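Local structure of phosphoglycerate kinase (Coxiella burnetii, 4NG4) at residues R30-V35 with A151-H156; S69-P74 with K81-A86. The protein catalyses the reversible transfer of a phosphoryl group between ATP and 3-phosphoglycerate, forming 1,3-bisphosphoglycerate and ADP in glycolysis. All coordinates share one frame; numbering follows the deposited sequence.

Interaction 1: R30-V35 with A151-H156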
loop_
_atom_site.group_PDB
_atom_site.type_symbol
_atom_site.label_atom_id
_atom_site.label_comp_id
_atom_site.label_asym_id
_atom_site.label_seq_id
_atom_site.Cartn_x
_atom_site.Cartn_y
_atom_site.Cartn_z
ATOM N N ARG A 30 15.743 8.362 5.270
ATOM C CA ARG A 30 14.332 8.625 5.535
ATOM C C ARG A 30 13.603 7.297 5.689
ATOM O O ARG A 30 13.501 6.500 4.743
ATOM C CB ARG A 30 13.707 9.442 4.403
ATOM C CG ARG A 30 12.200 9.771 4.588
ATOM C CD ARG A 30 11.967 10.837 5.616
ATOM N NE ARG A 30 10.612 11.381 5.566
ATOM C CZ ARG A 30 9.542 10.832 6.138
ATOM N NH1 ARG A 30 9.635 9.695 6.809
ATOM N NH2 ARG A 30 8.359 11.416 6.010
ATOM N N GLU A 31 13.070 7.078 6.883
ATOM C CA GLU A 31 12.339 5.862 7.200
ATOM C C GLU A 31 10.899 6.195 7.634
ATOM O O GLU A 31 10.568 7.348 7.916
ATOM C CB GLU A 31 13.060 5.108 8.312
ATOM C CG GLU A 31 14.495 4.699 7.981
ATOM C CD GLU A 31 14.587 3.425 7.171
ATOM O OE1 GLU A 31 13.542 2.799 6.927
ATOM O OE2 GLU A 31 15.724 3.047 6.780
ATOM N N ASP A 32 10.056 5.162 7.642
ATOM C CA ASP A 32 8.681 5.222 8.130
ATOM C C ASP A 32 8.688 4.514 9.480
ATOM O O ASP A 32 8.485 3.319 9.576
ATOM C CB ASP A 32 7.723 4.557 7.132
ATOM C CG ASP A 32 6.254 4.624 7.565
ATOM O OD1 ASP A 32 5.923 5.208 8.621
ATOM O OD2 ASP A 32 5.394 4.079 6.836
ATOM N N LEU A 33 8.971 5.281 10.517
ATOM C CA LEU A 33 8.950 4.806 11.907
ATOM C C LEU A 33 7.693 5.314 12.631
ATOM O O LEU A 33 7.681 5.390 13.848
ATOM C CB LEU A 33 10.214 5.300 12.628
ATOM C CG LEU A 33 11.519 5.152 11.829
ATOM C CD1 LEU A 33 12.735 5.533 12.686
ATOM C CD2 LEU A 33 11.674 3.738 11.264
ATOM N N ASN A 34 6.653 5.637 11.854
ATOM C CA ASN A 34 5.386 6.236 12.326
ATOM C C ASN A 34 4.525 5.205 13.049
ATOM O O ASN A 34 3.515 4.760 12.535
ATOM C CB ASN A 34 4.623 6.833 11.114
ATOM C CG ASN A 34 3.334 7.521 11.490
ATOM O OD1 ASN A 34 3.208 8.094 12.551
ATOM N ND2 ASN A 34 2.369 7.476 10.599
ATOM N N VAL A 35 4.939 4.845 14.248
ATOM C CA VAL A 35 4.326 3.754 14.986
ATOM C C VAL A 35 3.086 4.209 15.756
ATOM O O VAL A 35 3.005 5.359 16.158
ATOM C CB VAL A 35 5.338 3.113 15.969
ATOM C CG1 VAL A 35 6.527 2.535 15.205
ATOM C CG2 VAL A 35 5.798 4.133 16.994
ATOM N N ALA A 151 11.544 5.003 2.293
ATOM C CA ALA A 151 10.196 5.176 2.870
ATOM C C ALA A 151 9.035 5.181 1.838
ATOM O O ALA A 151 8.356 6.208 1.641
ATOM C CB ALA A 151 10.170 6.452 3.699
ATOM N N PHE A 152 8.791 4.027 1.209
ATOM C CA PHE A 152 7.757 3.912 0.170
ATOM C C PHE A 152 6.357 4.342 0.643
ATOM O O PHE A 152 5.587 4.913 -0.140
ATOM C CB PHE A 152 7.700 2.483 -0.391
ATOM C CG PHE A 152 6.739 2.314 -1.548
ATOM C CD1 PHE A 152 7.154 2.554 -2.852
ATOM C CD2 PHE A 152 5.433 1.916 -1.336
ATOM C CE1 PHE A 152 6.282 2.406 -3.925
ATOM C CE2 PHE A 152 4.562 1.762 -2.401
ATOM C CZ PHE A 152 4.986 2.010 -3.698
ATOM N N ALA A 153 6.011 4.067 1.898
ATOM C CA ALA A 153 4.705 4.485 2.434
ATOM C C ALA A 153 4.493 6.006 2.433
ATOM O O ALA A 153 3.371 6.475 2.628
ATOM C CB ALA A 153 4.506 3.945 3.835
ATOM N N THR A 154 5.568 6.760 2.214
ATOM C CA THR A 154 5.532 8.222 2.177
ATOM C C THR A 154 5.793 8.800 0.769
ATOM O O THR A 154 5.532 9.989 0.535
ATOM C CB THR A 154 6.577 8.803 3.181
ATOM O OG1 THR A 154 7.912 8.543 2.726
ATOM C CG2 THR A 154 6.416 8.165 4.549
ATOM N N ALA A 155 6.285 7.962 -0.152
ATOM C CA ALA A 155 6.760 8.404 -1.472
ATOM C C ALA A 155 5.723 9.043 -2.389
ATOM O O ALA A 155 6.104 9.682 -3.391
ATOM C CB ALA A 155 7.398 7.238 -2.212
ATOM N N HIS A 156 4.441 8.857 -2.058
ATOM C CA HIS A 156 3.351 9.303 -2.914
ATOM C C HIS A 156 2.951 10.766 -2.702
ATOM O O HIS A 156 2.062 11.277 -3.394
ATOM C CB HIS A 156 2.143 8.359 -2.777
ATOM C CG HIS A 156 1.433 8.434 -1.455
ATOM N ND1 HIS A 156 2.089 8.336 -0.246
ATOM C CD2 HIS A 156 0.116 8.561 -1.161
ATOM C CE1 HIS A 156 1.210 8.416 0.738
ATOM N NE2 HIS A 156 0.004 8.557 0.211
#

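Interaction 2: S69-P74 with K81-A86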
loop_
_atom_site.group_PDB
_atom_site.type_symbol
_atom_site.label_atom_id
_atom_site.label_comp_id
_atom_site.label_asym_id
_atom_site.label_seq_id
_atom_site.Cartn_x
_atom_site.Cartn_y
_atom_site.Cartn_z
ATOM N N SER A 69 12.474 10.559 10.150
ATOM C CA SER A 69 11.120 9.995 10.124
ATOM C C SER A 69 10.021 10.966 10.534
ATOM O O SER A 69 10.273 12.011 11.130
ATOM C CB SER A 69 11.000 8.754 11.013
ATOM O OG SER A 69 9.780 8.079 10.746
ATOM N N HIS A 70 8.791 10.603 10.182
ATOM C CA HIS A 70 7.639 11.369 10.595
ATOM C C HIS A 70 6.991 10.633 11.759
ATOM O O HIS A 70 7.379 9.512 12.070
ATOM C CB HIS A 70 6.672 11.603 9.426
ATOM C CG HIS A 70 6.017 10.360 8.917
ATOM N ND1 HIS A 70 6.673 9.444 8.125
ATOM C CD2 HIS A 70 4.759 9.884 9.084
ATOM C CE1 HIS A 70 5.847 8.458 7.821
ATOM N NE2 HIS A 70 4.683 8.696 8.399
ATOM N N LEU A 71 6.044 11.290 12.431
ATOM C CA LEU A 71 5.247 10.660 13.491
ATOM C C LEU A 71 3.973 11.457 13.664
ATOM O O LEU A 71 4.017 12.638 13.968
ATOM C CB LEU A 71 6.018 10.613 14.806
ATOM C CG LEU A 71 5.485 9.691 15.904
ATOM C CD1 LEU A 71 6.354 9.803 17.158
ATOM C CD2 LEU A 71 4.068 10.021 16.254
ATOM N N GLY A 72 2.840 10.814 13.448
ATOM C CA GLY A 72 1.559 11.485 13.537
ATOM C C GLY A 72 1.407 12.691 12.618
ATOM O O GLY A 72 2.041 12.781 11.558
ATOM N N ARG A 73 0.543 13.613 13.033
ATOM C CA ARG A 73 0.346 14.881 12.357
ATOM C C ARG A 73 0.389 16.019 13.377
ATOM O O ARG A 73 -0.651 16.418 13.924
ATOM C CB ARG A 73 -0.983 14.868 11.626
ATOM C CG ARG A 73 -1.041 13.845 10.504
ATOM C CD ARG A 73 -2.386 13.820 9.816
ATOM N NE ARG A 73 -2.493 12.689 8.902
ATOM C CZ ARG A 73 -1.929 12.622 7.695
ATOM N NH1 ARG A 73 -1.203 13.621 7.219
ATOM N NH2 ARG A 73 -2.094 11.547 6.948
ATOM N N PRO A 74 1.599 16.530 13.663
ATOM C CA PRO A 74 1.763 17.674 14.546
ATOM C C PRO A 74 1.497 18.990 13.820
ATOM O O PRO A 74 1.390 18.996 12.592
ATOM C CB PRO A 74 3.232 17.580 14.939
ATOM C CG PRO A 74 3.871 17.014 13.743
ATOM C CD PRO A 74 2.903 16.014 13.209
ATOM N N LYS A 81 5.378 16.714 22.968
ATOM C CA LYS A 81 5.947 15.412 23.309
ATOM C C LYS A 81 5.116 14.257 22.752
ATOM O O LYS A 81 5.643 13.200 22.450
ATOM C CB LYS A 81 6.090 15.294 24.828
ATOM C CG LYS A 81 7.162 16.187 25.374
ATOM C CD LYS A 81 7.202 16.144 26.859
ATOM C CE LYS A 81 8.125 17.208 27.397
ATOM N NZ LYS A 81 7.914 17.385 28.857
ATOM N N GLU A 82 3.817 14.492 22.627
ATOM C CA GLU A 82 2.865 13.578 21.992
ATOM C C GLU A 82 3.335 13.090 20.600
ATOM O O GLU A 82 3.046 11.969 20.203
ATOM C CB GLU A 82 1.503 14.285 21.877
ATOM C CG GLU A 82 0.319 13.380 21.661
ATOM C CD GLU A 82 -1.008 14.122 21.805
ATOM O OE1 GLU A 82 -1.749 13.844 22.778
ATOM O OE2 GLU A 82 -1.308 14.996 20.954
ATOM N N PHE A 83 4.059 13.927 19.873
ATOM C CA PHE A 83 4.562 13.568 18.563
ATOM C C PHE A 83 6.093 13.588 18.546
ATOM O O PHE A 83 6.718 13.929 17.543
ATOM C CB PHE A 83 3.999 14.532 17.508
ATOM C CG PHE A 83 2.488 14.661 17.537
ATOM C CD1 PHE A 83 1.680 13.663 16.992
ATOM C CD2 PHE A 83 1.874 15.784 18.093
ATOM C CE1 PHE A 83 0.293 13.774 17.016
ATOM C CE2 PHE A 83 0.476 15.896 18.111
ATOM C CZ PHE A 83 -0.304 14.896 17.576
ATOM N N SER A 84 6.695 13.203 19.658
ATOM C CA SER A 84 8.142 13.100 19.739
ATOM C C SER A 84 8.598 11.686 19.353
ATOM O O SER A 84 7.991 10.703 19.766
ATOM C CB SER A 84 8.607 13.438 21.161
ATOM O OG SER A 84 10.019 13.579 21.229
ATOM N N LEU A 85 9.672 11.577 18.577
ATOM C CA LEU A 85 10.266 10.279 18.274
ATOM C C LEU A 85 11.104 9.706 19.445
ATOM O O LEU A 85 11.924 8.802 19.255
ATOM C CB LEU A 85 11.129 10.385 17.007
ATOM C CG LEU A 85 10.389 10.406 15.674
ATOM C CD1 LEU A 85 11.334 10.709 14.511
ATOM C CD2 LEU A 85 9.663 9.087 15.456
ATOM N N ALA A 86 10.895 10.218 20.654
ATOM C CA ALA A 86 11.656 9.781 21.832
ATOM C C ALA A 86 11.497 8.282 22.105
ATOM O O ALA A 86 12.498 7.570 22.153
ATOM C CB ALA A 86 11.268 10.621 23.089
#

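Interaction 1: R30-V35 with A151-H156
Glu31 and Ala151 bring their CA atoms within 4.9 Å where strand 26-31 and the chain leaving its parallel neighbour 146-149 begin to part; Arg30 still bonds through its backbone to Val148 and Asp150, but beyond that ladder the two segments meet by van der Waals contact. Ala151 suits this close approach because its side chain is a single methyl, pointing toward the 30-35 segment, with CB 4.0 Å from CG of Arg30 and equally far from the carbonyl carbon of Glu31. Arg30 reaches past this methyl: its CG stands anti to the backbone N (chi1 180°), and a bend at chi2 swings the guanidinium round toward Thr154. There Thr154 OG1 sits over one face of the planar group, while the CG2 methyl lies 4.1 Å from NH2. The threonine is tied down in its own loop, since OG1 donates to Ala151 O over 2.6 Å, in the carbonyl plane and on a lone pair, and Thr154 N supplies a second bond to the same oxygen at 2.9 Å. The guanidinium takes its hydrogen bonds elsewhere, from NE to Ser161 and from NH1 to His70 ND1, with a weak added bond from NH1 to Glu31 O. Farther along, Asp32 lays its OD2 branch against the Ala153 methyl, while OD1 makes a weak bond with Asn34 N and a long ion pair with Arg47. A buried arginine is thus held at two of its nitrogens, by Ser161 and His70, which should restrict its rotation, and it probably helps to position His70, which like Asp32 and Asn34 is predicted to bind substrate.

Interaction 2: S69-P74 with K81-A86
Leu71 and Phe83 offer their backbone oxygens to one donor group, ND2 of Asn122, which hydrogen-bonds to both and so pins the two segments at the point where their CA atoms come nearest. An asparagine amide is apt here, having two N-H groups on one nitrogen. Around this polar link the contact is largely apolar. The Phe83 ring carries much of it: Pro74 CA lies 4.0 Å above one face, near the rim, and Arg73 C and O lie over the same face, while Glu82 CB approaches the opposite one. The proline also sets its CB 3.9 Å from CD2, so the compact proline ring packs against the flat aromatic one. Gly72 passes with CA 4.1 Å from CD1; its positive phi (57°) and lack of a side chain suit a backbone pressed so closely against the ring. Leu71 extends the patch, its CG anti to the backbone N (chi1 -165°) and its branches divided: CD2 is 4.4 Å from Phe83 CD1, whereas CD1 packs against Ser84 O and lies 3.8 Å from CD2 of Leu85. Leu85 in turn spreads its other methyl, CD1, to 4.0 Å from Ser69 CB, a branched side chain bridging two positions of the facing segment. It is also the N-cap residue of helix 86-94, and its backbone N bonds to Glu121 OE1, while OE2 of that carboxylate takes the Ser84 hydroxyl. Apolar groups thus pack the two arms of the loop together while Asn122 and Glu121 bond several of its polar atoms, an arrangement consistent with holding His70 to Arg73, predicted substrate ligands, in a defined shape.

How the interactions relate
Both contacts lie at the carboxyl ends of neighbouring strands in the parallel sheet of the N-terminal domain, strands 26-31 and 64-69 lying side by side, with 146-149 on the far side of 26-31. Their centres are 13 Å apart, and along the chain interaction 2 is nested inside the loop that interaction 1 closes. The two join directly: Asn34 OD1 probably accepts from Gly72 N, Leu33 N probably donates to Ser69 OG, and His70 packs between Asn34 and Thr154. Together they probably help to shape the 3-phosphoglycerate site, as in other phosphoglycerate kinases, while ADP occupies the other domain.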